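Local coordinates for Alpha/beta hydrolase fold-3 domain protein (Sulfolobus islandicus, PDB 5LK6), which probably hydrolyses carboxylic ester bonds, as a thermostable lipase-like carboxylesterase of the alpha/beta hydrolase fold, at residues F15-G20 with K29-L34; G195-R200 with N271-F276; A37-E42 with F279-E284; L112-K117 with G207-R212. One frame throughout, in Å; residues are numbered along the deposited sequence.

Interaction 1 (F15-G20 with K29-L34); sequences FIVPIG and KIFRQL
Leu34, on the helix, reaches against the extended run Phe15 to Val17, and its side chain carries much of this contact. Its CB leaves the helix toward the loop, with the ring of Phe279 touching it on the way. From CG the two methyls part. CD1 lies against both the carbonyl oxygen of Ile16 and Val17 CG2, the latter 3.9 Å away, while CD2 meets Phe15 CE1 at 3.9 Å. The forked leucine suits this place because its two methyls can meet an aliphatic and an aromatic neighbour at once. Phe15 answers it with its CG set anti to the backbone N (chi1 -179°), which swings the ring's far end closer to the helix than its CB would suggest.

Both segments belong to the N-terminal part that precedes the first strand of the sheet; such segments contribute to the cap over the active site in hormone-sensitive-lipase-like members of this fold, and that is probably their role here. The loop does not pair with the helix by any hydrogen bond, and it keeps its own shape through an inverse gamma turn centred on Pro18, in which Ile19 N bonds Val17 O at 2.8 Å.

One helical turn before Leu34, Ile30 and Pro18 point at each other, Ile30 CD1 lying 3.7 Å from the CD of the Pro18 ring. The beta-branch methyl of the same isoleucine, CG2, rests 3.7 Å from Ile16 O. Deeper in, Val17 CG2 approaches the edge of the Phe31 ring near its plane, 4.4 Å from CD1.

Interaction 2 (G195-R200 with N271-F276); sequences GFFLTR and NVIHGF
Leu198 sets one methyl over the face of the His274 imidazole: CD2 stands 3.5 Å from the ring centroid, only 9° off the normal, a CH-pi contact. With Leu198 CG anti to its backbone N (chi1 171°), the side chain extends far enough to put that methyl over the middle of the ring. His274 is probably the histidine of a Ser-His-Asp triad: its ND1 is hydrogen-bonded to Asp244, and its side chain touches Ser151. Leucine suits the face because its methyl has no polar group to bond the ring nitrogens.

Phe197 and Ile273 cross at about a right angle, Ile273 CD1 coming 3.6 Å from Phe197 CB. On the other branch, Ile273 CG2 lies near the plane of the Phe196 ring, at its edge. Between the backbones a water bridges Phe196 O and His274 N, donating to the first and accepting from the second, each at 2.7 Å. Gly275 accepts the positive phi of the type II turn from Ile273 to Phe276.

Around this, helix 5-12 packs Leu11 on Phe197 and Ile7 on Ile273, Thr199 N-caps helix 200-210, and short strand 272-273 follows edge strand 264-269.

Interaction 3 (A37-E42 with F279-E284); sequences AAPKVE and FFPLIE
Phe280 and Pro281, which both touch Ala38, sit in a tight turn closed on one oxygen: Phe279 O accepts from Ile283 N at 2.9 Å and, more weakly, from Leu282 N at 3.0 Å. Helical backbone angles at 280-282 produce this bend, and a proline, with no N-H to give, fits its early part.

Ala38 is the centre of the contact. Its CB lies 3.6 Å from Pro281 CG and 3.8 Å from Phe280 CZ, so a small methyl fills the corner between two rings. Phe280 CG stands between its backbone N and carbonyl carbon (chi1 66°), which brings the end of the ring to Ala38, and Pro281 CD lies over one face of that ring, 3.4 Å above the plane and offset toward the rim.

The contact joins two linkers of the alpha/beta hydrolase fold. Residues 37-42 lead from helix 24-36 to edge strand 46-52; the loop 279-284 leads from the turn bearing the probable catalytic His274 to the C-terminal helix 285-302. Ile290 of that helix touches Phe280, and Pro92 of helix 91-101 touches Ala38.

Pro39 and Pro281 slide past each other in opposite directions, Pro39 CD being 4.1 Å from Pro281 CG. The carbonyl oxygen of Pro39 lies near the plane of the Phe280 ring, 4.1 Å from CZ at its edge.

Interaction 4 (L112-K117 with G207-R212); sequences LAPEYK and GSQYLR. With SO4 (sulfate ion), chain E.
A cis-proline turn after strand 104-108, in the Leu-Ala-Pro-Glu sequence familiar from hormone-sensitive-lipase-like esterases, meets here the C-terminal end of helix 200-210. The peptide before Pro114 is cis, and Lys117 folds back, bent at chi2 (-74°), to place its ammonium between turn and helix. NZ makes three bonds: to Pro114 O at 3.0 Å, in the carbonyl plane on a lone pair; to Gln209 O at 3.2 Å, tilted 17° from that carbonyl's plane; and to a water that also donates to Ser208 O and Leu211 O.

Ala113, small enough to lie close to the helix backbone, brings CB to 3.7 Å from Tyr210 CA, near the plane of the tyrosine ring at its edge. Pro114 and Gln209 run side by side, with Gln209 NE2 beside the proline CB and CG. Lys117 CB also touches Arg212 CG. Farther out, the Arg212 guanidinium meets a sulfate, probably from the crystallisation liquor, edge-on and in plane: NH1 donates to O1 at 2.8 Å and NH2 to O3 at 2.8 Å. NH2 also forms a salt bridge with Asp216, and Arg221 binds the same ion.

A lysine ammonium on a carbonyl of a helix's last turn, here Gln209 O, suits a C-terminal end, where the dipole would favour positive charge.

How the interactions relate
From the N terminus, interaction 1 closes first, a short loop that returns helix 24-36 onto the chain following helix 5-12. Directly afterwards interaction 3 opens, and it shuts only near the C terminus, so its wide loop encloses interactions 2 and 4 and the whole eight-stranded sheet. Those two cross: 112-117 opens, 195-200 opens, 207-212 closes the first, and 271-276 closes the second. Helix 200-210 is thereby joined at one end to the turn after strand 104-108, and the loop leading into its other end to the probable catalytic histidine. Phe15, Phe197 and Phe279 bring interactions 1, 2 and 3 together in one aromatic cluster; interaction 4 touches none of the others.

Interaction 1 (F15-G20 with K29-L34)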
loop_
_atom_site.group_PDB
_atom_site.type_symbol
_atom_site.label_atom_id
_atom_site.label_comp_id
_atom_site.label_asym_id
_atom_site.label_seq_id
_atom_site.Cartn_x
_atom_site.Cartn_y
_atom_site.Cartn_z
ATOM N N PHE A 15 14.228 17.027 14.255
ATOM C CA PHE A 15 14.525 16.279 13.010
ATOM C C PHE A 15 14.138 17.140 11.773
ATOM O O PHE A 15 12.954 17.457 11.540
ATOM C CB PHE A 15 13.793 14.945 13.053
ATOM C CG PHE A 15 14.000 14.061 11.879
ATOM C CD1 PHE A 15 15.045 13.133 11.877
ATOM C CD2 PHE A 15 13.079 14.040 10.846
ATOM C CE1 PHE A 15 15.223 12.273 10.810
ATOM C CE2 PHE A 15 13.225 13.175 9.773
ATOM C CZ PHE A 15 14.298 12.299 9.744
ATOM N N ILE A 16 15.167 17.557 11.029
ATOM C CA ILE A 16 15.027 18.533 9.969
ATOM C C ILE A 16 16.236 18.533 9.045
ATOM O O ILE A 16 17.373 18.247 9.441
ATOM C CB ILE A 16 14.818 19.979 10.561
ATOM C CG1 ILE A 16 14.086 20.937 9.545
ATOM C CG2 ILE A 16 16.146 20.546 11.132
ATOM C CD1 ILE A 16 12.703 20.517 8.967
ATOM N N VAL A 17 15.982 18.897 7.805
ATOM C CA VAL A 17 17.049 19.295 6.915
ATOM C C VAL A 17 16.822 20.785 6.654
ATOM O O VAL A 17 15.810 21.145 6.030
ATOM C CB VAL A 17 17.043 18.494 5.618
ATOM C CG1 VAL A 17 18.216 18.921 4.770
ATOM C CG2 VAL A 17 17.112 17.009 5.915
ATOM N N PRO A 18 17.745 21.652 7.145
ATOM C CA PRO A 18 17.541 23.137 7.101
ATOM C C PRO A 18 17.756 23.776 5.734
ATOM O O PRO A 18 18.549 24.701 5.627
ATOM C CB PRO A 18 18.569 23.661 8.113
ATOM C CG PRO A 18 19.679 22.621 8.071
ATOM C CD PRO A 18 19.046 21.281 7.775
ATOM N N ILE A 19 17.027 23.300 4.723
ATOM C CA ILE A 19 17.064 23.780 3.331
ATOM C C ILE A 19 16.796 25.279 3.284
ATOM O O ILE A 19 15.869 25.777 3.936
ATOM C CB ILE A 19 15.937 23.109 2.506
ATOM C CG1 ILE A 19 16.092 21.590 2.420
ATOM C CG2 ILE A 19 15.803 23.693 1.111
ATOM C CD1 ILE A 19 17.449 21.157 1.977
ATOM N N GLY A 20 17.613 26.004 2.528
ATOM C CA GLY A 20 17.509 27.456 2.483
ATOM C C GLY A 20 17.939 28.240 3.726
ATOM O O GLY A 20 17.815 29.438 3.685
ATOM N N LYS A 29 25.418 17.428 3.755
ATOM C CA LYS A 29 26.024 16.664 4.825
ATOM C C LYS A 29 24.893 16.225 5.762
ATOM O O LYS A 29 24.761 15.011 6.070
ATOM C CB LYS A 29 27.246 17.382 5.493
ATOM C CG LYS A 29 27.745 16.878 6.887
ATOM C CD LYS A 29 29.281 16.600 7.070
ATOM C CE LYS A 29 30.230 17.814 7.009
ATOM N NZ LYS A 29 30.560 18.374 8.356
ATOM N N ILE A 30 24.040 17.161 6.163
ATOM C CA ILE A 30 22.958 16.818 7.102
ATOM C C ILE A 30 22.026 15.707 6.539
ATOM O O ILE A 30 21.671 14.784 7.287
ATOM C CB ILE A 30 22.160 18.057 7.552
ATOM C CG1 ILE A 30 23.057 18.927 8.423
ATOM C CG2 ILE A 30 20.890 17.644 8.312
ATOM C CD1 ILE A 30 22.476 20.292 8.709
ATOM N N PHE A 31 21.682 15.756 5.238
ATOM C CA PHE A 31 20.822 14.719 4.699
ATOM C C PHE A 31 21.553 13.363 4.610
ATOM O O PHE A 31 20.946 12.345 4.930
ATOM C CB PHE A 31 20.196 15.117 3.365
ATOM C CG PHE A 31 19.436 14.013 2.720
ATOM C CD1 PHE A 31 18.121 13.757 3.098
ATOM C CD2 PHE A 31 20.061 13.174 1.813
ATOM C CE1 PHE A 31 17.427 12.696 2.564
ATOM C CE2 PHE A 31 19.393 12.095 1.282
ATOM C CZ PHE A 31 18.067 11.871 1.648
ATOM N N ARG A 32 22.815 13.357 4.144
ATOM C CA ARG A 32 23.719 12.172 4.231
ATOM C C ARG A 32 23.698 11.519 5.606
ATOM O O ARG A 32 23.587 10.307 5.642
ATOM C CB ARG A 32 25.200 12.495 3.948
ATOM C CG ARG A 32 25.724 12.214 2.563
ATOM C CD ARG A 32 27.204 11.810 2.563
ATOM N NE ARG A 32 27.669 11.674 1.169
ATOM C CZ ARG A 32 28.489 10.726 0.650
ATOM N NH1 ARG A 32 29.010 9.715 1.387
ATOM N NH2 ARG A 32 28.787 10.800 -0.664
ATOM N N GLN A 33 23.841 12.305 6.689
ATOM C CA GLN A 33 23.863 11.776 8.047
ATOM C C GLN A 33 22.542 11.156 8.421
ATOM O O GLN A 33 22.525 10.072 8.973
ATOM C CB GLN A 33 24.102 12.843 9.098
ATOM C CG GLN A 33 25.552 13.150 9.415
ATOM C CD GLN A 33 25.826 14.615 9.931
ATOM O OE1 GLN A 33 24.910 15.432 10.279
ATOM N NE2 GLN A 33 27.114 14.951 9.944
ATOM N N LEU A 34 21.434 11.868 8.186
ATOM C CA LEU A 34 20.104 11.328 8.510
ATOM C C LEU A 34 19.764 10.010 7.777
ATOM O O LEU A 34 19.135 9.138 8.358
ATOM C CB LEU A 34 19.007 12.363 8.253
ATOM C CG LEU A 34 19.061 13.591 9.172
ATOM C CD1 LEU A 34 17.911 14.524 8.794
ATOM C CD2 LEU A 34 19.046 13.253 10.666
#

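Interaction 2 (G195-R200 with N271-F276)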
loop_
_atom_site.group_PDB
_atom_site.type_symbol
_atom_site.label_atom_id
_atom_site.label_comp_id
_atom_site.label_asym_id
_atom_site.label_seq_id
_atom_site.Cartn_x
_atom_site.Cartn_y
_atom_site.Cartn_z
ATOM N N GLY A 195 5.830 22.994 8.671
ATOM C CA GLY A 195 5.819 22.092 9.812
ATOM C C GLY A 195 5.747 20.585 9.545
ATOM O O GLY A 195 5.662 19.823 10.496
ATOM N N PHE A 196 5.795 20.144 8.295
ATOM C CA PHE A 196 5.762 18.715 8.015
ATOM C C PHE A 196 6.978 18.263 7.219
ATOM O O PHE A 196 6.887 17.481 6.291
ATOM C CB PHE A 196 4.449 18.383 7.284
ATOM C CG PHE A 196 3.200 18.653 8.099
ATOM C CD1 PHE A 196 2.590 19.867 8.057
ATOM C CD2 PHE A 196 2.682 17.702 8.919
ATOM C CE1 PHE A 196 1.424 20.128 8.771
ATOM C CE2 PHE A 196 1.521 17.953 9.633
ATOM C CZ PHE A 196 0.885 19.174 9.578
ATOM N N PHE A 197 8.124 18.791 7.603
ATOM C CA PHE A 197 9.410 18.338 7.179
ATOM C C PHE A 197 9.772 18.886 5.810
ATOM O O PHE A 197 10.795 19.515 5.677
ATOM C CB PHE A 197 9.537 16.825 7.300
ATOM C CG PHE A 197 10.932 16.305 7.016
ATOM C CD1 PHE A 197 11.931 16.378 7.976
ATOM C CD2 PHE A 197 11.239 15.729 5.781
ATOM C CE1 PHE A 197 13.190 15.896 7.706
ATOM C CE2 PHE A 197 12.513 15.261 5.518
ATOM C CZ PHE A 197 13.490 15.361 6.468
ATOM N N LEU A 198 8.988 18.619 4.784
ATOM C CA LEU A 198 9.121 19.310 3.517
ATOM C C LEU A 198 8.158 20.509 3.585
ATOM O O LEU A 198 6.976 20.343 3.884
ATOM C CB LEU A 198 8.835 18.395 2.313
ATOM C CG LEU A 198 8.748 19.082 0.947
ATOM C CD1 LEU A 198 10.113 19.597 0.535
ATOM C CD2 LEU A 198 8.175 18.187 -0.142
ATOM N N THR A 199 8.696 21.704 3.313
ATOM C CA THR A 199 7.970 22.972 3.361
ATOM C C THR A 199 7.900 23.646 2.032
ATOM O O THR A 199 8.712 23.378 1.149
ATOM C CB THR A 199 8.643 23.983 4.327
ATOM O OG1 THR A 199 9.901 24.463 3.814
ATOM C CG2 THR A 199 8.842 23.354 5.642
ATOM N N ARG A 200 6.942 24.548 1.909
ATOM C CA ARG A 200 6.808 25.337 0.706
ATOM C C ARG A 200 8.130 26.111 0.451
ATOM O O ARG A 200 8.585 26.166 -0.684
ATOM C CB ARG A 200 5.617 26.288 0.794
ATOM C CG ARG A 200 5.000 26.730 -0.532
ATOM C CD ARG A 200 4.372 28.097 -0.334
ATOM N NE ARG A 200 3.201 28.374 -1.191
ATOM C CZ ARG A 200 1.923 28.568 -0.781
ATOM N NH1 ARG A 200 1.525 28.489 0.537
ATOM N NH2 ARG A 200 1.017 28.857 -1.738
ATOM N N ASN A 271 -1.129 9.408 7.769
ATOM C CA ASN A 271 -0.460 9.737 9.014
ATOM C C ASN A 271 1.073 10.038 8.902
ATOM O O ASN A 271 1.717 10.168 9.942
ATOM C CB ASN A 271 -0.685 8.630 10.053
ATOM C CG ASN A 271 -2.100 8.050 10.018
ATOM O OD1 ASN A 271 -2.338 6.869 9.675
ATOM N ND2 ASN A 271 -3.040 8.875 10.370
ATOM N N VAL A 272 1.625 10.148 7.681
ATOM C CA VAL A 272 3.060 10.322 7.490
ATOM C C VAL A 272 3.404 11.501 6.608
ATOM O O VAL A 272 2.529 12.179 6.002
ATOM C CB VAL A 272 3.754 9.067 6.902
ATOM C CG1 VAL A 272 3.527 7.848 7.798
ATOM C CG2 VAL A 272 3.320 8.811 5.474
ATOM N N ILE A 273 4.701 11.745 6.546
ATOM C CA ILE A 273 5.251 12.930 5.922
ATOM C C ILE A 273 6.028 12.578 4.667
ATOM O O ILE A 273 6.351 11.432 4.397
ATOM C CB ILE A 273 6.174 13.669 6.883
ATOM C CG1 ILE A 273 7.224 12.744 7.503
ATOM C CG2 ILE A 273 5.354 14.286 7.997
ATOM C CD1 ILE A 273 8.447 13.461 8.004
ATOM N N HIS A 274 6.284 13.595 3.884
ATOM C CA HIS A 274 7.159 13.445 2.737
ATOM C C HIS A 274 8.483 12.826 3.122
ATOM O O HIS A 274 8.995 13.101 4.150
ATOM C CB HIS A 274 7.440 14.822 2.148
ATOM C CG HIS A 274 8.012 14.773 0.777
ATOM N ND1 HIS A 274 7.236 14.563 -0.342
ATOM C CD2 HIS A 274 9.280 14.907 0.342
ATOM C CE1 HIS A 274 8.000 14.594 -1.409
ATOM N NE2 HIS A 274 9.245 14.801 -1.022
ATOM N N GLY A 275 9.049 12.004 2.266
ATOM C CA GLY A 275 10.398 11.445 2.485
ATOM C C GLY A 275 10.484 10.250 3.435
ATOM O O GLY A 275 11.585 9.808 3.740
ATOM N N PHE A 276 9.350 9.724 3.882
ATOM C CA PHE A 276 9.324 8.705 4.902
ATOM C C PHE A 276 10.058 7.373 4.566
ATOM O O PHE A 276 10.485 6.695 5.481
ATOM C CB PHE A 276 7.876 8.450 5.445
ATOM C CG PHE A 276 6.950 7.681 4.516
ATOM C CD1 PHE A 276 6.314 8.299 3.453
ATOM C CD2 PHE A 276 6.646 6.352 4.771
ATOM C CE1 PHE A 276 5.465 7.611 2.626
ATOM C CE2 PHE A 276 5.793 5.637 3.931
ATOM C CZ PHE A 276 5.204 6.274 2.847
HETATM O O HOH W 1 5.416 16.146 4.410
#

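Interaction 3 (A37-E42 with F279-E284)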
loop_
_atom_site.group_PDB
_atom_site.type_symbol
_atom_site.label_atom_id
_atom_site.label_comp_id
_atom_site.label_asym_id
_atom_site.label_seq_id
_atom_site.Cartn_x
_atom_site.Cartn_y
_atom_site.Cartn_z
ATOM N N ALA A 37 21.927 6.749 8.884
ATOM C CA ALA A 37 21.456 6.066 10.082
ATOM C C ALA A 37 20.736 4.732 9.811
ATOM O O ALA A 37 20.607 3.926 10.691
ATOM C CB ALA A 37 20.526 6.990 10.895
ATOM N N ALA A 38 20.198 4.527 8.630
ATOM C CA ALA A 38 19.578 3.245 8.303
ATOM C C ALA A 38 20.647 2.135 8.143
ATOM O O ALA A 38 21.678 2.364 7.572
ATOM C CB ALA A 38 18.687 3.357 7.053
ATOM N N PRO A 39 20.382 0.933 8.653
ATOM C CA PRO A 39 21.236 -0.185 8.278
ATOM C C PRO A 39 21.163 -0.551 6.779
ATOM O O PRO A 39 20.206 -0.231 6.065
ATOM C CB PRO A 39 20.645 -1.327 9.106
ATOM C CG PRO A 39 19.165 -1.009 9.109
ATOM C CD PRO A 39 19.228 0.459 9.454
ATOM N N LYS A 40 22.191 -1.256 6.339
ATOM C CA LYS A 40 22.316 -1.734 4.969
ATOM C C LYS A 40 22.090 -3.249 4.913
ATOM O O LYS A 40 22.976 -3.985 5.277
ATOM C CB LYS A 40 23.742 -1.434 4.501
ATOM C CG LYS A 40 24.036 0.043 4.449
ATOM C CD LYS A 40 25.416 0.342 3.935
ATOM C CE LYS A 40 25.647 1.832 3.971
ATOM N NZ LYS A 40 26.705 2.168 2.980
ATOM N N VAL A 41 20.936 -3.730 4.469
ATOM C CA VAL A 41 20.797 -5.197 4.334
ATOM C C VAL A 41 21.863 -5.744 3.370
ATOM O O VAL A 41 22.220 -5.050 2.440
ATOM C CB VAL A 41 19.368 -5.652 3.949
ATOM C CG1 VAL A 41 18.408 -5.171 5.014
ATOM C CG2 VAL A 41 18.939 -5.126 2.580
ATOM N N GLU A 42 22.404 -6.945 3.650
ATOM C CA GLU A 42 23.314 -7.648 2.724
ATOM C C GLU A 42 22.482 -8.016 1.506
ATOM O O GLU A 42 21.344 -8.364 1.649
ATOM C CB GLU A 42 23.907 -8.911 3.327
ATOM C CG GLU A 42 25.400 -8.918 3.706
ATOM C CD GLU A 42 25.863 -10.348 4.146
ATOM O OE1 GLU A 42 25.697 -11.326 3.350
ATOM O OE2 GLU A 42 26.359 -10.511 5.303
ATOM N N PHE A 279 13.645 7.202 5.830
ATOM C CA PHE A 279 13.751 7.082 7.281
ATOM C C PHE A 279 12.944 5.923 7.780
ATOM O O PHE A 279 12.370 5.962 8.892
ATOM C CB PHE A 279 13.353 8.390 7.942
ATOM C CG PHE A 279 13.964 9.540 7.274
ATOM C CD1 PHE A 279 15.314 9.646 7.230
ATOM C CD2 PHE A 279 13.188 10.458 6.548
ATOM C CE1 PHE A 279 15.911 10.704 6.517
ATOM C CE2 PHE A 279 13.766 11.517 5.856
ATOM C CZ PHE A 279 15.135 11.640 5.840
ATOM N N PHE A 280 12.993 4.845 7.003
ATOM C CA PHE A 280 12.250 3.629 7.346
ATOM C C PHE A 280 12.547 3.027 8.727
ATOM O O PHE A 280 11.657 2.443 9.284
ATOM C CB PHE A 280 12.334 2.563 6.239
ATOM C CG PHE A 280 13.722 1.984 6.014
ATOM C CD1 PHE A 280 14.195 0.943 6.811
ATOM C CD2 PHE A 280 14.520 2.431 4.962
ATOM C CE1 PHE A 280 15.464 0.398 6.578
ATOM C CE2 PHE A 280 15.772 1.901 4.725
ATOM C CZ PHE A 280 16.253 0.889 5.539
ATOM N N PRO A 281 13.769 3.190 9.294
ATOM C CA PRO A 281 13.960 2.663 10.654
ATOM C C PRO A 281 13.197 3.396 11.733
ATOM O O PRO A 281 12.823 2.789 12.707
ATOM C CB PRO A 281 15.472 2.798 10.903
ATOM C CG PRO A 281 16.080 3.036 9.584
ATOM C CD PRO A 281 15.034 3.745 8.775
ATOM N N LEU A 282 12.982 4.686 11.559
ATOM C CA LEU A 282 12.207 5.499 12.498
ATOM C C LEU A 282 10.711 5.542 12.169
ATOM O O LEU A 282 9.915 5.887 12.991
ATOM C CB LEU A 282 12.732 6.940 12.436
ATOM C CG LEU A 282 13.880 7.441 13.317
ATOM C CD1 LEU A 282 14.734 6.313 13.884
ATOM C CD2 LEU A 282 14.719 8.479 12.551
ATOM N N ILE A 283 10.346 5.289 10.929
ATOM C CA ILE A 283 8.968 5.452 10.460
ATOM C C ILE A 283 8.615 4.117 9.811
ATOM O O ILE A 283 8.861 3.922 8.618
ATOM C CB ILE A 283 8.890 6.647 9.454
ATOM C CG1 ILE A 283 9.316 7.931 10.129
ATOM C CG2 ILE A 283 7.496 6.823 8.920
ATOM C CD1 ILE A 283 9.218 9.179 9.258
ATOM N N GLU A 284 8.117 3.193 10.624
ATOM C CA GLU A 284 7.795 1.816 10.218
ATOM C C GLU A 284 7.001 1.765 8.889
ATOM O O GLU A 284 7.207 0.874 8.077
ATOM C CB GLU A 284 7.101 1.039 11.415
ATOM C CG GLU A 284 6.315 -0.311 11.179
ATOM C CD GLU A 284 7.153 -1.633 11.282
ATOM O OE1 GLU A 284 8.405 -1.526 11.508
ATOM O OE2 GLU A 284 6.566 -2.786 11.138
#

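Interaction 4 (L112-K117 with G207-R212)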
loop_
_atom_site.group_PDB
_atom_site.type_symbol
_atom_site.label_atom_id
_atom_site.label_comp_id
_atom_site.label_asym_id
_atom_site.label_seq_id
_atom_site.Cartn_x
_atom_site.Cartn_y
_atom_site.Cartn_z
ATOM N N LEU A 112 23.689 17.208 -10.270
ATOM C CA LEU A 112 22.906 18.033 -9.341
ATOM C C LEU A 112 23.057 19.553 -9.514
ATOM O O LEU A 112 24.110 20.086 -9.938
ATOM C CB LEU A 112 23.286 17.681 -7.923
ATOM C CG LEU A 112 23.151 16.204 -7.505
ATOM C CD1 LEU A 112 23.845 15.819 -6.185
ATOM C CD2 LEU A 112 21.656 15.900 -7.455
ATOM N N ALA A 113 22.000 20.248 -9.158
ATOM C CA ALA A 113 22.032 21.665 -9.049
ATOM C C ALA A 113 22.605 21.998 -7.680
ATOM O O ALA A 113 22.589 21.152 -6.784
ATOM C CB ALA A 113 20.628 22.200 -9.178
ATOM N N PRO A 114 23.146 23.208 -7.497
ATOM C CA PRO A 114 23.163 24.291 -8.484
ATOM C C PRO A 114 24.228 24.219 -9.560
ATOM O O PRO A 114 24.189 25.044 -10.486
ATOM C CB PRO A 114 23.418 25.524 -7.621
ATOM C CG PRO A 114 24.273 24.993 -6.541
ATOM C CD PRO A 114 23.660 23.664 -6.207
ATOM N N GLU A 115 25.145 23.255 -9.489
ATOM C CA GLU A 115 26.240 23.239 -10.442
ATOM C C GLU A 115 25.731 22.932 -11.819
ATOM O O GLU A 115 26.165 23.548 -12.763
ATOM C CB GLU A 115 27.477 22.406 -10.011
ATOM C CG GLU A 115 27.367 21.198 -9.026
ATOM C CD GLU A 115 26.944 21.435 -7.520
ATOM O OE1 GLU A 115 27.829 21.510 -6.591
ATOM O OE2 GLU A 115 25.693 21.434 -7.288
ATOM N N TYR A 116 24.753 22.050 -11.933
ATOM C CA TYR A 116 24.144 21.740 -13.204
ATOM C C TYR A 116 22.673 21.972 -13.087
ATOM O O TYR A 116 21.955 21.369 -12.261
ATOM C CB TYR A 116 24.436 20.277 -13.655
ATOM C CG TYR A 116 25.896 19.985 -13.698
ATOM C CD1 TYR A 116 26.673 20.341 -14.820
ATOM C CD2 TYR A 116 26.535 19.423 -12.585
ATOM C CE1 TYR A 116 28.048 20.113 -14.840
ATOM C CE2 TYR A 116 27.909 19.205 -12.582
ATOM C CZ TYR A 116 28.646 19.544 -13.706
ATOM O OH TYR A 116 29.970 19.313 -13.678
ATOM N N LYS A 117 22.204 22.814 -13.976
ATOM C CA LYS A 117 20.832 23.278 -13.968
ATOM C C LYS A 117 19.984 22.360 -14.814
ATOM O O LYS A 117 20.471 21.637 -15.631
ATOM C CB LYS A 117 20.749 24.686 -14.567
ATOM C CG LYS A 117 21.722 25.719 -13.988
ATOM C CD LYS A 117 21.313 26.182 -12.613
ATOM C CE LYS A 117 22.232 27.271 -12.136
ATOM N NZ LYS A 117 22.233 27.266 -10.643
ATOM N N GLY A 207 13.757 25.014 -6.398
ATOM C CA GLY A 207 13.562 25.487 -7.748
ATOM C C GLY A 207 14.487 26.637 -8.064
ATOM O O GLY A 207 14.921 26.778 -9.185
ATOM N N SER A 208 14.819 27.444 -7.049
ATOM C CA SER A 208 15.731 28.581 -7.235
ATOM C C SER A 208 17.085 28.045 -7.669
ATOM O O SER A 208 17.785 28.722 -8.369
ATOM C CB SER A 208 15.813 29.486 -5.965
ATOM O OG SER A 208 16.773 29.049 -4.946
ATOM N N GLN A 209 17.452 26.833 -7.242
ATOM C CA GLN A 209 18.741 26.272 -7.583
ATOM C C GLN A 209 18.751 25.512 -8.932
ATOM O O GLN A 209 19.760 25.555 -9.661
ATOM C CB GLN A 209 19.265 25.394 -6.481
ATOM C CG GLN A 209 19.420 25.994 -5.088
ATOM C CD GLN A 209 20.356 27.191 -5.001
ATOM O OE1 GLN A 209 19.869 28.323 -4.861
ATOM N NE2 GLN A 209 21.696 26.968 -5.038
ATOM N N TYR A 210 17.661 24.830 -9.263
ATOM C CA TYR A 210 17.633 23.938 -10.432
ATOM C C TYR A 210 17.152 24.670 -11.700
ATOM O O TYR A 210 17.780 24.538 -12.757
ATOM C CB TYR A 210 16.709 22.771 -10.104
ATOM C CG TYR A 210 16.446 21.678 -11.101
ATOM C CD1 TYR A 210 17.453 20.947 -11.642
ATOM C CD2 TYR A 210 15.155 21.318 -11.414
ATOM C CE1 TYR A 210 17.192 19.923 -12.556
ATOM C CE2 TYR A 210 14.869 20.280 -12.309
ATOM C CZ TYR A 210 15.891 19.579 -12.877
ATOM O OH TYR A 210 15.602 18.529 -13.730
ATOM N N LEU A 211 16.058 25.451 -11.589
ATOM C CA LEU A 211 15.413 26.075 -12.753
ATOM C C LEU A 211 16.208 27.282 -13.232
ATOM O O LEU A 211 16.942 27.902 -12.463
ATOM C CB LEU A 211 13.972 26.418 -12.446
ATOM C CG LEU A 211 13.069 25.245 -12.036
ATOM C CD1 LEU A 211 11.666 25.687 -11.755
ATOM C CD2 LEU A 211 13.010 24.196 -13.118
ATOM N N ARG A 212 16.148 27.540 -14.529
ATOM C CA ARG A 212 16.894 28.655 -15.114
ATOM C C ARG A 212 16.111 29.957 -15.246
ATOM O O ARG A 212 16.691 31.053 -15.212
ATOM C CB ARG A 212 17.383 28.280 -16.507
ATOM C CG ARG A 212 18.262 27.026 -16.594
ATOM C CD ARG A 212 18.402 26.585 -18.043
ATOM N NE ARG A 212 17.122 26.186 -18.620
ATOM C CZ ARG A 212 16.969 25.485 -19.737
ATOM N NH1 ARG A 212 18.020 25.062 -20.452
ATOM N NH2 ARG A 212 15.733 25.184 -20.135
HETATM S S SO4 E . 16.692 23.159 -23.431
HETATM O O1 SO4 E . 17.969 23.381 -22.746
HETATM O O2 SO4 E . 16.642 21.651 -23.664
HETATM O O3 SO4 E . 15.619 23.842 -22.611
HETATM O O4 SO4 E . 16.561 23.922 -24.674
HETATM O O HOH W 2 19.666 28.830 -10.945
#